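Local coordinates for protein glutaredoxin, CPYC type (Chlamydomonas reinhardtii, PDB 7NCV) that probably reduces disulfides with glutathione as a dithiol glutaredoxin of the CPYC type, passing electrons through a pair of redox-active cysteines, at residues 36-41 against 97-101; 6-10 against 58-63. One frame throughout, in Å; residues are numbered along the deposited sequence.

Contact 1 (36-41 with 97-101) and contact 2 (6-10 with 58-63) lie on opposite sides of the chain's centre, with centres 25 Å apart and nearest atoms about 13 Å apart. Each pairs two helices, four different ones in all: 28-41 with 96-103, and 3-16 with 58-67. Along the chain the segments alternate, 6-10, 36-41, 58-63, 97-101, so the two contacts cross in sequence order without touching. Both helix pairs pack on the same central sheet: side chains of either contact touch strands 19-23 and 74-77. In this thioredoxin-like fold the sheet is thus covered by helices on both faces, and each contact joins parts distant in sequence.

Contact 1: 36-41 against 97-101; sequences ALNQFI and LEKLL
Helix 28-41, near its C-terminal end, meets helix 96-103 through Leu37 and Phe40 on one side and Leu97, Glu98 and Leu101 on the other. The short axes pass 10.4 Å apart at a crossing angle of -56°, a wide spacing bridged by large side chains. Phe40 supplies the broadest surface. With its CG beside the backbone N (chi1 -56°), the ring swings towards 97-101, and Glu98 CA covers one of its faces. Its CE1 atom rests 3.8 Å from Glu98 CB; the extended Glu98 chain crosses the ring at about a right angle, its carboxylate plane turned 37° from the ring plane. Phe40 CB meets Leu101 CD1 at 3.7 Å, and CE2 lies 4.0 Å from Leu97 CD2. That same Leu97 methyl approaches the Ala36 carbonyl oxygen, whereas CD1 of Leu97 meets Leu37 CD2 at 4.0 Å, the two leucines crossing nearly perpendicularly. Farther along the helix, Ile41 CD1 and Leu101 CD2 touch tip to tip at 3.8 Å. Val19 of the central sheet lies against Leu37, Ile41 and Leu101; the C-terminal Leu107 touches Phe40, Glu98 and Leu101. Shortening Phe40 to an alanine would take the ring from Glu98 CB and Leu97 CD2 and would probably leave a gap there, with CB alone still near Leu101. No hydrogen bond or salt bridge spans the contact, so interleaved leucine and isoleucine methyls beside one aromatic ring join these two helices.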
loop_
_atom_site.group_PDB
_atom_site.type_symbol
_atom_site.label_atom_id
_atom_site.label_comp_id
_atom_site.label_asym_id
_atom_site.label_seq_id
_atom_site.Cartn_x
_atom_site.Cartn_y
_atom_site.Cartn_z
ATOM N N ALA A 36 0.407 2.688 11.428
ATOM C CA ALA A 36 1.188 1.489 11.716
ATOM C C ALA A 36 2.596 1.591 11.131
ATOM O O ALA A 36 3.601 1.355 11.837
ATOM C CB ALA A 36 0.452 0.257 11.209
ATOM N N LEU A 37 2.677 1.941 9.855
ATOM C CA LEU A 37 3.978 2.138 9.222
ATOM C C LEU A 37 4.755 3.248 9.919
ATOM O O LEU A 37 5.994 3.153 10.043
ATOM C CB LEU A 37 3.716 2.463 7.753
ATOM C CG LEU A 37 3.299 1.223 6.962
ATOM C CD1 LEU A 37 2.692 1.691 5.624
ATOM C CD2 LEU A 37 4.411 0.158 6.733
ATOM N N ASN A 38 4.072 4.323 10.321
ATOM C CA ASN A 38 4.749 5.476 10.947
ATOM C C ASN A 38 5.381 5.118 12.289
ATOM O O ASN A 38 6.229 5.880 12.793
ATOM C CB ASN A 38 3.774 6.634 11.132
ATOM C CG ASN A 38 3.366 7.244 9.819
ATOM O OD1 ASN A 38 3.950 6.993 8.762
ATOM N ND2 ASN A 38 2.364 8.096 9.897
ATOM N N GLN A 39 4.992 3.982 12.906
ATOM C CA GLN A 39 5.695 3.544 14.107
ATOM C C GLN A 39 7.152 3.198 13.824
ATOM O O GLN A 39 7.982 3.220 14.767
ATOM C CB GLN A 39 5.014 2.316 14.719
ATOM C CG GLN A 39 3.568 2.536 15.087
ATOM C CD GLN A 39 2.954 1.254 15.698
ATOM O OE1 GLN A 39 1.739 1.020 15.622
ATOM N NE2 GLN A 39 3.804 0.423 16.297
ATOM N N PHE A 40 7.477 2.884 12.563
ATOM C CA PHE A 40 8.804 2.418 12.185
ATOM C C PHE A 40 9.505 3.294 11.172
ATOM O O PHE A 40 10.721 3.446 11.290
ATOM C CB PHE A 40 8.718 1.006 11.625
ATOM C CG PHE A 40 8.059 0.047 12.605
ATOM C CD1 PHE A 40 8.782 -0.453 13.678
ATOM C CD2 PHE A 40 6.707 -0.267 12.472
ATOM C CE1 PHE A 40 8.138 -1.325 14.622
ATOM C CE2 PHE A 40 6.094 -1.111 13.411
ATOM C CZ PHE A 40 6.815 -1.615 14.464
ATOM N N ILE A 41 8.792 3.834 10.174
ATOM C CA ILE A 41 9.448 4.502 9.047
ATOM C C ILE A 41 8.658 5.739 8.664
ATOM O O ILE A 41 8.461 6.045 7.463
ATOM C CB ILE A 41 9.595 3.553 7.852
ATOM C CG1 ILE A 41 8.245 2.911 7.469
ATOM C CG2 ILE A 41 10.663 2.475 8.132
ATOM C CD1 ILE A 41 8.315 2.231 6.058
ATOM N N LEU A 97 5.557 -6.555 11.220
ATOM C CA LEU A 97 5.744 -5.395 10.345
ATOM C C LEU A 97 7.175 -4.943 10.419
ATOM O O LEU A 97 7.810 -4.723 9.378
ATOM C CB LEU A 97 4.809 -4.264 10.728
ATOM C CG LEU A 97 4.921 -3.052 9.789
ATOM C CD1 LEU A 97 4.639 -3.540 8.348
ATOM C CD2 LEU A 97 3.881 -2.041 10.194
ATOM N N GLU A 98 7.728 -4.882 11.626
ATOM C CA GLU A 98 9.141 -4.527 11.790
ATOM C C GLU A 98 10.043 -5.495 11.020
ATOM O O GLU A 98 10.961 -5.063 10.280
ATOM C CB GLU A 98 9.472 -4.599 13.278
ATOM C CG GLU A 98 10.940 -4.303 13.573
ATOM C CD GLU A 98 11.224 -4.160 15.041
ATOM O OE1 GLU A 98 10.525 -4.794 15.872
ATOM O OE2 GLU A 98 12.168 -3.421 15.387
ATOM N N LYS A 99 9.793 -6.804 11.149
ATOM C CA LYS A 99 10.638 -7.790 10.482
ATOM C C LYS A 99 10.532 -7.661 8.960
ATOM O O LYS A 99 11.550 -7.737 8.259
ATOM C CB LYS A 99 10.253 -9.194 10.975
ATOM C CG LYS A 99 11.064 -10.279 10.297
ATOM C CD LYS A 99 12.289 -10.678 11.043
ATOM C CE LYS A 99 12.348 -12.226 11.094
ATOM N NZ LYS A 99 13.403 -12.724 12.012
ATOM N N LEU A 100 9.321 -7.470 8.430
ATOM C CA LEU A 100 9.173 -7.348 6.976
ATOM C C LEU A 100 9.888 -6.103 6.477
ATOM O O LEU A 100 10.487 -6.087 5.369
ATOM C CB LEU A 100 7.696 -7.259 6.599
ATOM C CG LEU A 100 6.911 -8.565 6.804
ATOM C CD1 LEU A 100 5.454 -8.286 6.575
ATOM C CD2 LEU A 100 7.420 -9.655 5.842
ATOM N N LEU A 101 9.833 -5.017 7.262
ATOM C CA LEU A 101 10.512 -3.776 6.853
ATOM C C LEU A 101 12.009 -3.972 6.854
ATOM O O LEU A 101 12.711 -3.444 5.958
ATOM C CB LEU A 101 10.111 -2.613 7.780
ATOM C CG LEU A 101 8.654 -2.162 7.608
ATOM C CD1 LEU A 101 8.318 -1.125 8.679
ATOM C CD2 LEU A 101 8.319 -1.588 6.187
#

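Contact 2: 6-10 against 58-63; sequences AINEI and AMQDAL
Ala6 and Ile7 come close to Met59 and Ala62 where helix 3-16 crosses helix 58-67 at -67°, the short axes 8.8 Å apart. Small residues permit this approach: the Ala6 methyl enters a shallow hollow between Ala58, Met59 and Ala62, with its CB 3.5 Å from Met59 SD and 3.8 Å from Ala62 CB. In return the Ala62 methyl is the bump that fits between Ala6, Ile7 and Ile10. Ile7 CG1 and Ala62 CB, at 3.5 Å, are closer than usual for two carbons. Ile10 pushes its CD1 into a notch lined by the Met59 carbonyl, Ala62 and Leu63, 3.8 Å from Leu63 CG. Met59 folds back rather than extending; bends at chi2 (-71°) and chi3 (-75°) bring its CE to 3.7 Å from Ile10 CG1. This methyl also meets Glu9 OE2 at 3.5 Å, where the carboxylate borders the apolar patch and forms a salt bridge with Arg53. Tyr22 of strand 19-23 lies against Ile10, Met59 and Leu63. The interface is thus a close fit of methyls, its flank filled by a flexible thioether and its one carboxylate kept to the margin.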
loop_
_atom_site.group_PDB
_atom_site.type_symbol
_atom_site.label_atom_id
_atom_site.label_comp_id
_atom_site.label_asym_id
_atom_site.label_seq_id
_atom_site.Cartn_x
_atom_site.Cartn_y
_atom_site.Cartn_z
ATOM N N ALA A 6 -3.237 1.115 -15.745
ATOM C CA ALA A 6 -3.183 1.167 -14.297
ATOM C C ALA A 6 -2.477 -0.052 -13.737
ATOM O O ALA A 6 -1.682 0.067 -12.787
ATOM C CB ALA A 6 -4.601 1.277 -13.722
ATOM N N ILE A 7 -2.760 -1.242 -14.291
ATOM C CA ILE A 7 -2.044 -2.431 -13.829
ATOM C C ILE A 7 -0.544 -2.245 -14.036
ATOM O O ILE A 7 0.269 -2.478 -13.127
ATOM C CB ILE A 7 -2.571 -3.681 -14.549
ATOM C CG1 ILE A 7 -3.990 -3.966 -14.017
ATOM C CG2 ILE A 7 -1.626 -4.841 -14.265
ATOM C CD1 ILE A 7 -4.792 -4.915 -14.879
ATOM N N ASN A 8 -0.163 -1.767 -15.222
ATOM C CA ASN A 8 1.255 -1.501 -15.512
ATOM C C ASN A 8 1.843 -0.539 -14.476
ATOM O O ASN A 8 2.931 -0.773 -13.922
ATOM C CB ASN A 8 1.401 -0.916 -16.918
ATOM C CG ASN A 8 2.836 -0.604 -17.243
ATOM O OD1 ASN A 8 3.638 -1.514 -17.460
ATOM N ND2 ASN A 8 3.186 0.684 -17.224
ATOM N N GLU A 9 1.144 0.565 -14.220
ATOM C CA GLU A 9 1.671 1.581 -13.311
ATOM C C GLU A 9 1.882 1.006 -11.918
ATOM O O GLU A 9 2.929 1.238 -11.287
ATOM C CB GLU A 9 0.703 2.764 -13.223
ATOM C CG GLU A 9 1.159 3.846 -12.285
ATOM C CD GLU A 9 0.193 5.026 -12.234
ATOM O OE1 GLU A 9 -0.218 5.499 -13.312
ATOM O OE2 GLU A 9 -0.129 5.500 -11.120
ATOM N N ILE A 10 0.872 0.299 -11.394
ATOM C CA ILE A 10 0.945 -0.252 -10.035
ATOM C C ILE A 10 2.036 -1.310 -9.961
ATOM O O ILE A 10 2.833 -1.327 -9.015
ATOM C CB ILE A 10 -0.424 -0.795 -9.602
ATOM C CG1 ILE A 10 -1.364 0.364 -9.495
ATOM C CG2 ILE A 10 -0.309 -1.470 -8.235
ATOM C CD1 ILE A 10 -2.803 -0.082 -9.299
ATOM N N ALA A 58 -10.156 2.880 -12.603
ATOM C CA ALA A 58 -9.242 1.907 -13.207
ATOM C C ALA A 58 -8.145 1.470 -12.241
ATOM O O ALA A 58 -7.705 0.309 -12.269
ATOM C CB ALA A 58 -8.592 2.493 -14.460
ATOM N N MET A 59 -7.623 2.410 -11.439
ATOM C CA MET A 59 -6.629 2.081 -10.431
ATOM C C MET A 59 -7.168 1.108 -9.390
ATOM O O MET A 59 -6.476 0.155 -9.016
ATOM C CB MET A 59 -6.125 3.361 -9.762
ATOM C CG MET A 59 -5.251 4.147 -10.729
ATOM S SD MET A 59 -3.614 3.437 -11.121
ATOM C CE MET A 59 -2.761 3.827 -9.625
ATOM N N GLN A 60 -8.409 1.302 -8.939
ATOM C CA GLN A 60 -8.971 0.369 -7.961
ATOM C C GLN A 60 -9.324 -0.975 -8.610
ATOM O O GLN A 60 -9.044 -2.040 -8.030
ATOM C CB GLN A 60 -10.178 1.007 -7.290
ATOM C CG GLN A 60 -9.711 2.062 -6.279
ATOM C CD GLN A 60 -10.832 2.515 -5.383
ATOM O OE1 GLN A 60 -11.530 3.485 -5.682
ATOM N NE2 GLN A 60 -11.033 1.790 -4.276
ATOM N N ASP A 61 -9.792 -0.949 -9.855
ATOM C CA ASP A 61 -9.948 -2.180 -10.621
ATOM C C ASP A 61 -8.612 -2.895 -10.777
ATOM O O ASP A 61 -8.538 -4.127 -10.697
ATOM C CB ASP A 61 -10.521 -1.891 -12.005
ATOM C CG ASP A 61 -11.997 -1.496 -11.992
ATOM O OD1 ASP A 61 -12.664 -1.555 -10.922
ATOM O OD2 ASP A 61 -12.472 -1.125 -13.098
ATOM N N ALA A 62 -7.549 -2.147 -11.058
ATOM C CA ALA A 62 -6.234 -2.787 -11.127
ATOM C C ALA A 62 -5.828 -3.402 -9.780
ATOM O O ALA A 62 -5.247 -4.497 -9.737
ATOM C CB ALA A 62 -5.185 -1.771 -11.574
ATOM N N LEU A 63 -6.056 -2.683 -8.669
ATOM C CA LEU A 63 -5.756 -3.250 -7.356
ATOM C C LEU A 63 -6.523 -4.546 -7.098
ATOM O O LEU A 63 -5.996 -5.468 -6.465
ATOM C CB LEU A 63 -6.057 -2.220 -6.291
ATOM C CG LEU A 63 -4.957 -1.121 -6.332
ATOM C CD1 LEU A 63 -5.496 0.097 -5.596
ATOM C CD2 LEU A 63 -3.597 -1.550 -5.774
#